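Local coordinates for protein phosphoinositol-specific phospholipase C (Pseudomonas sp., PDB 5FYR) that probably cleaves phosphoinositides in a calcium-dependent reaction, and here holds a calcium ion and an inositol molecule together in what is probably its active site, at residues I114-D119 against V184-N189; C25-E30 against E48-D53. All coordinates share one frame; numbering follows the deposited sequence.

Overall arrangement
Both contacts are buried and share one sheet: strand 114-120 of contact 1 lies beside strand 46-52 of contact 2, and the backbone pair Asp-119 N to Leu-49 O, 2.8 Å, is a probable hydrogen bond between them. Contact 1 sits near the middle of the chain and is mostly a regular parallel strand pair with aliphatic side chains, turning polar only at its last rung. Contact 2, its centre about 10 Å from that of contact 1, joins a loop to a strand and is polar almost throughout. The two meet at the calcium ion, to which contact 2 brings three protein ligands and contact 1 the fourth, Asp-119.

Contact 1: residues I114-D119 against V184-N189; sequences ITLILD and VLLVLN. With CA (calcium ion), chain F; INS (1,2,3,4,5,6-hexahydroxy-cyclohexane), chain E.
Leu-116 sits between Leu-185 and Val-187 across this parallel strand pair, giving its N-H to Leu-185 O and taking the N-H of Val-187 on its own O. Segments 114-119 and 184-189 run 18° apart and in register from Ile-114 beside Val-184 to Asp-119 beside Asn-189. Five N-H...O=C bonds join them, from Leu-185 N to Ile-114 O at one end to Asn-189 N to Leu-118 O at the other. Between the rungs, CA-H groups such as that of Val-184 lean on the same carbonyl oxygens.

The apolar contacts fall on two faces. On one, Leu-116 and Leu-186 lie side by side and point the same way, with CD1 of Leu-116, in one of its two conformers, 3.7 Å from CD2 of Leu-186; Phe-144 and Val-140 of helix 133-144 pack against this face. On the other, Ile-117 CD1 rests 3.8 Å from Val-187 CB, and Val-187 CG2 also meets Thr-115 CG2.

Polar chemistry enters at the C-terminal rung. With CG anti to its backbone N (chi1 -178°), Asp-119 reaches out from near the C-terminal end of its strand: OD2 binds the calcium ion at 2.4 Å, and OD1 accepts a hydrogen bond from inositol O5 at 2.8 Å. Lys-121 NZ is a further partner of OD2, and Asn-189 CB lies 3.5 Å from inositol O5. One carboxylate thus divides its two oxygens between metal and inositol, so that the end of an aliphatic strand pair fixes their relative position.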
# COMPACT_ATOMS: atom_id res chain seq x y z
N ILE A 114 4.74 -8.45 1.58
CA ILE A 114 3.46 -7.92 2.03
C ILE A 114 3.36 -6.45 1.68
O ILE A 114 4.28 -5.68 1.94
CB ILE A 114 3.28 -8.09 3.54
CG1 ILE A 114 3.17 -9.58 3.92
CG2 ILE A 114 2.07 -7.34 4.07
CD1 ILE A 114 3.42 -9.84 5.40
N THR A 115 2.26 -6.05 1.06
CA THR A 115 1.99 -4.64 0.76
C THR A 115 0.85 -4.17 1.66
O THR A 115 -0.21 -4.81 1.67
CB THR A 115 1.64 -4.45 -0.75
OG1 THR A 115 2.76 -4.90 -1.51
CG2 THR A 115 1.36 -3.03 -1.02
N LEU A 116 1.06 -3.08 2.40
CA LEU A 116 0.02 -2.49 3.27
C LEU A 116 -0.35 -1.12 2.75
O LEU A 116 0.49 -0.19 2.69
CB LEU A 116 0.44 -2.32 4.75
CG LEU A 116 1.01 -3.56 5.42
CD1 LEU A 116 1.47 -3.13 6.81
CD2 LEU A 116 -0.00 -4.69 5.47
N ILE A 117 -1.62 -1.00 2.40
CA ILE A 117 -2.19 0.26 1.96
C ILE A 117 -2.65 0.98 3.23
O ILE A 117 -3.55 0.52 3.94
CB ILE A 117 -3.39 0.02 1.03
CG1 ILE A 117 -3.00 -0.90 -0.21
CG2 ILE A 117 -4.08 1.34 0.73
CD1 ILE A 117 -1.84 -0.50 -1.01
N LEU A 118 -2.03 2.14 3.49
CA LEU A 118 -2.32 2.95 4.67
C LEU A 118 -3.14 4.16 4.15
O LEU A 118 -2.58 5.13 3.55
CB LEU A 118 -0.99 3.39 5.32
CG LEU A 118 -0.08 2.22 5.71
CD1 LEU A 118 1.20 2.73 6.31
CD2 LEU A 118 -0.75 1.29 6.69
N ASP A 119 -4.45 4.06 4.36
CA ASP A 119 -5.40 4.98 3.79
C ASP A 119 -5.69 6.07 4.84
O ASP A 119 -6.40 5.83 5.82
CB ASP A 119 -6.63 4.19 3.37
CG ASP A 119 -7.69 5.03 2.71
OD1 ASP A 119 -7.34 6.09 2.16
OD2 ASP A 119 -8.88 4.61 2.69
N VAL A 184 8.20 -5.94 3.62
CA VAL A 184 6.97 -5.21 3.76
C VAL A 184 7.08 -3.91 3.00
O VAL A 184 8.08 -3.18 3.16
CB VAL A 184 6.66 -4.94 5.26
CG1 VAL A 184 5.44 -4.07 5.44
CG2 VAL A 184 6.43 -6.25 5.96
N LEU A 185 6.08 -3.61 2.18
CA LEU A 185 6.01 -2.34 1.45
C LEU A 185 4.80 -1.60 1.98
O LEU A 185 3.71 -2.13 2.00
CB LEU A 185 5.81 -2.59 -0.04
CG LEU A 185 6.99 -3.08 -0.86
CD1 LEU A 185 7.32 -4.52 -0.51
CD2 LEU A 185 6.66 -3.00 -2.34
N LEU A 186 5.03 -0.35 2.35
CA LEU A 186 4.00 0.53 2.87
C LEU A 186 3.61 1.56 1.82
O LEU A 186 4.46 2.11 1.15
CB LEU A 186 4.49 1.24 4.10
CG LEU A 186 4.97 0.32 5.23
CD1 LEU A 186 5.44 1.16 6.40
CD2 LEU A 186 3.92 -0.67 5.66
N VAL A 187 2.32 1.77 1.68
CA VAL A 187 1.78 2.67 0.65
C VAL A 187 0.83 3.67 1.29
O VAL A 187 -0.02 3.30 2.11
CB VAL A 187 1.01 1.86 -0.39
CG1 VAL A 187 0.52 2.76 -1.53
CG2 VAL A 187 1.89 0.73 -0.90
N LEU A 188 0.99 4.94 0.95
CA LEU A 188 0.10 5.97 1.52
C LEU A 188 -0.97 6.33 0.48
O LEU A 188 -0.65 6.65 -0.69
CB LEU A 188 0.91 7.22 1.86
CG LEU A 188 0.17 8.38 2.53
CD1 LEU A 188 -0.30 7.98 3.89
CD2 LEU A 188 1.11 9.57 2.63
N ASN A 189 -2.21 6.35 0.93
CA ASN A 189 -3.31 6.88 0.14
C ASN A 189 -4.03 7.97 0.97
O ASN A 189 -3.92 8.03 2.20
CB ASN A 189 -4.41 5.85 -0.20
CG ASN A 189 -3.98 4.71 -1.11
OD1 ASN A 189 -2.90 4.72 -1.76
ND2 ASN A 189 -4.78 3.72 -1.15
CA CA F . -10.00 2.48 2.96
C1 INS E . -11.33 4.58 -0.70
C2 INS E . -11.00 3.09 -0.59
C3 INS E . -9.66 2.71 -1.11
C4 INS E . -8.58 3.68 -0.85
C5 INS E . -8.90 5.12 -0.90
C6 INS E . -10.21 5.52 -0.38
O1 INS E . -12.41 4.78 0.21
O2 INS E . -11.04 2.80 0.82
O3 INS E . -9.33 1.36 -0.79
O4 INS E . -7.38 3.28 -1.46
O5 INS E . -7.83 6.02 -0.64
O6 INS E . -10.52 6.86 -0.47
O HOH W 1 -12.15 3.71 2.98

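Contact 2: residues C25-E30 against E48-D53; sequences CHNCYE and ELDFWD. With CA (calcium ion), chain F; INS (1,2,3,4,5,6-hexahydroxy-cyclohexane), chain E.
This is a loop-to-strand contact built round a calcium ion: the turn after strand 20-25 lies against the middle of strand 46-52, and both supply metal ligands. Asn-27 OD1 binds the calcium ion at 2.4 Å and Glu-48 OE2 at 2.3 Å, while Asp-50 grips the calcium with both its oxygens, OD1 at 2.3 Å and the longer OD2 at 2.7 Å. The amide of Asn-27 stands almost upright to the Asp-50 carboxylate, 85° between planes.

Two hydrogen bonds orient these carboxylates. Asn-27 N meets Glu-48 OE1 from above the carboxylate plane, and Tyr-29 OH gives its proton to Asp-50 OD2 at 2.8 Å, also from above. Tyr-29 holds CG between its backbone N and carbonyl carbon (chi1 67°), which sets the ring across Asp-50 with Glu-48 O at its edge and CB against Leu-49. A disulfide joins Cys-25, at the end of strand 20-25, to Cys-28 in the turn, with Cys-25 SG against Glu-48 N.

Inositol O2, a water and Asp-119 OD2 complete the seven ligand atoms. O2 also lies at the edge of the His-26 ring, and inositol O3 donates to Glu-48 OE2, 2.7 Å away. A calcium ion held by an asparagine and acidic side chains of neighbouring strands, and bound by the inositol 2-hydroxyl, is characteristic of calcium-dependent phosphoinositide phospholipases C of the TIM-barrel type.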
# COMPACT_ATOMS: atom_id res chain seq x y z
N CYS A 25 -7.08 -6.98 -0.36
CA CYS A 25 -8.27 -6.68 0.39
C CYS A 25 -8.73 -5.23 0.20
O CYS A 25 -7.93 -4.33 -0.18
CB CYS A 25 -8.09 -6.96 1.87
SG CYS A 25 -7.53 -5.57 2.83
N HIS A 26 -10.01 -4.99 0.47
CA HIS A 26 -10.50 -3.65 0.60
C HIS A 26 -11.08 -3.50 2.03
O HIS A 26 -12.07 -4.16 2.40
CB HIS A 26 -11.59 -3.40 -0.43
CG HIS A 26 -12.14 -2.00 -0.44
ND1 HIS A 26 -13.07 -1.58 -1.36
CD2 HIS A 26 -11.83 -0.89 0.29
CE1 HIS A 26 -13.39 -0.32 -1.14
NE2 HIS A 26 -12.65 0.13 -0.15
N ASN A 27 -10.42 -2.66 2.83
CA ASN A 27 -10.88 -2.36 4.17
C ASN A 27 -10.96 -3.58 5.07
O ASN A 27 -11.81 -3.70 5.95
CB ASN A 27 -12.19 -1.62 4.20
CG ASN A 27 -12.10 -0.17 3.78
OD1 ASN A 27 -11.08 0.37 3.40
ND2 ASN A 27 -13.20 0.49 3.93
N CYS A 28 -9.99 -4.48 4.92
CA CYS A 28 -10.06 -5.76 5.66
C CYS A 28 -9.76 -5.74 7.16
O CYS A 28 -9.79 -6.78 7.83
CB CYS A 28 -9.19 -6.83 5.01
SG CYS A 28 -7.47 -6.43 4.82
N TYR A 29 -9.46 -4.54 7.67
CA TYR A 29 -9.42 -4.26 9.10
C TYR A 29 -10.81 -4.24 9.73
O TYR A 29 -10.93 -4.28 10.96
CB TYR A 29 -8.76 -2.89 9.37
CG TYR A 29 -9.56 -1.73 8.88
CD1 TYR A 29 -10.57 -1.19 9.68
CD2 TYR A 29 -9.38 -1.21 7.60
CE1 TYR A 29 -11.34 -0.16 9.21
CE2 TYR A 29 -10.18 -0.21 7.11
CZ TYR A 29 -11.17 0.32 7.91
OH TYR A 29 -12.01 1.33 7.48
N GLU A 30 -11.86 -4.17 8.93
CA GLU A 30 -13.19 -4.15 9.49
C GLU A 30 -13.63 -5.55 9.88
O GLU A 30 -13.41 -6.50 9.16
CB GLU A 30 -14.22 -3.54 8.53
CG GLU A 30 -13.98 -2.07 8.20
CD GLU A 30 -15.12 -1.47 7.37
OE1 GLU A 30 -16.26 -1.48 7.84
OE2 GLU A 30 -14.84 -0.94 6.28
N GLU A 48 -5.09 -3.48 3.87
CA GLU A 48 -5.46 -2.09 3.99
C GLU A 48 -5.83 -1.72 5.43
O GLU A 48 -6.51 -2.46 6.09
CB GLU A 48 -6.63 -1.79 3.03
CG GLU A 48 -7.06 -0.32 3.02
CD GLU A 48 -8.13 0.01 1.97
OE1 GLU A 48 -8.71 -0.93 1.35
OE2 GLU A 48 -8.44 1.23 1.80
N LEU A 49 -5.42 -0.51 5.84
CA LEU A 49 -5.75 0.09 7.11
C LEU A 49 -6.18 1.52 6.84
O LEU A 49 -5.44 2.28 6.23
CB LEU A 49 -4.54 0.08 8.04
CG LEU A 49 -4.16 -1.28 8.56
CD1 LEU A 49 -2.74 -1.31 9.10
CD2 LEU A 49 -5.15 -1.83 9.59
N ASP A 50 -7.34 1.91 7.39
CA ASP A 50 -7.77 3.31 7.38
C ASP A 50 -7.41 3.93 8.72
O ASP A 50 -7.86 3.45 9.75
CB ASP A 50 -9.30 3.38 7.16
CG ASP A 50 -9.72 2.91 5.77
OD1 ASP A 50 -8.87 2.51 4.96
OD2 ASP A 50 -10.90 2.86 5.44
N PHE A 51 -6.67 5.04 8.69
CA PHE A 51 -6.15 5.59 9.93
C PHE A 51 -6.55 7.05 10.13
O PHE A 51 -6.46 7.85 9.21
CB PHE A 51 -4.65 5.29 10.14
CG PHE A 51 -3.69 6.03 9.27
CD1 PHE A 51 -3.43 5.61 7.96
CD2 PHE A 51 -2.99 7.10 9.78
CE1 PHE A 51 -2.53 6.30 7.20
CE2 PHE A 51 -2.06 7.76 9.02
CZ PHE A 51 -1.85 7.38 7.70
N TRP A 52 -6.86 7.36 11.38
CA TRP A 52 -7.35 8.65 11.80
C TRP A 52 -6.50 9.25 12.90
O TRP A 52 -5.98 8.53 13.77
CB TRP A 52 -8.77 8.45 12.35
CG TRP A 52 -9.79 7.95 11.36
CD1 TRP A 52 -9.97 6.65 10.94
CD2 TRP A 52 -10.77 8.73 10.67
NE1 TRP A 52 -10.98 6.60 10.04
CE2 TRP A 52 -11.47 7.86 9.83
CE3 TRP A 52 -11.08 10.09 10.63
CZ2 TRP A 52 -12.51 8.30 8.98
CZ3 TRP A 52 -12.08 10.53 9.78
CH2 TRP A 52 -12.79 9.65 8.97
N ASP A 53 -6.34 10.56 12.87
CA ASP A 53 -5.62 11.28 13.92
C ASP A 53 -6.41 11.36 15.21
O ASP A 53 -5.84 11.28 16.28
CB ASP A 53 -5.27 12.69 13.47
CG ASP A 53 -4.12 12.72 12.52
OD1 ASP A 53 -4.14 11.99 11.52
OD2 ASP A 53 -3.18 13.51 12.79
CA CA F . -10.00 2.48 2.96
C1 INS E . -11.33 4.58 -0.70
C2 INS E . -11.00 3.09 -0.59
C3 INS E . -9.66 2.71 -1.11
C4 INS E . -8.58 3.68 -0.85
C5 INS E . -8.90 5.12 -0.90
C6 INS E . -10.21 5.52 -0.38
O1 INS E . -12.41 4.78 0.21
O2 INS E . -11.04 2.80 0.82
O3 INS E . -9.33 1.36 -0.79
O4 INS E . -7.38 3.28 -1.46
O5 INS E . -7.83 6.02 -0.64
O6 INS E . -10.52 6.86 -0.47
O HOH W 1 -12.15 3.71 2.98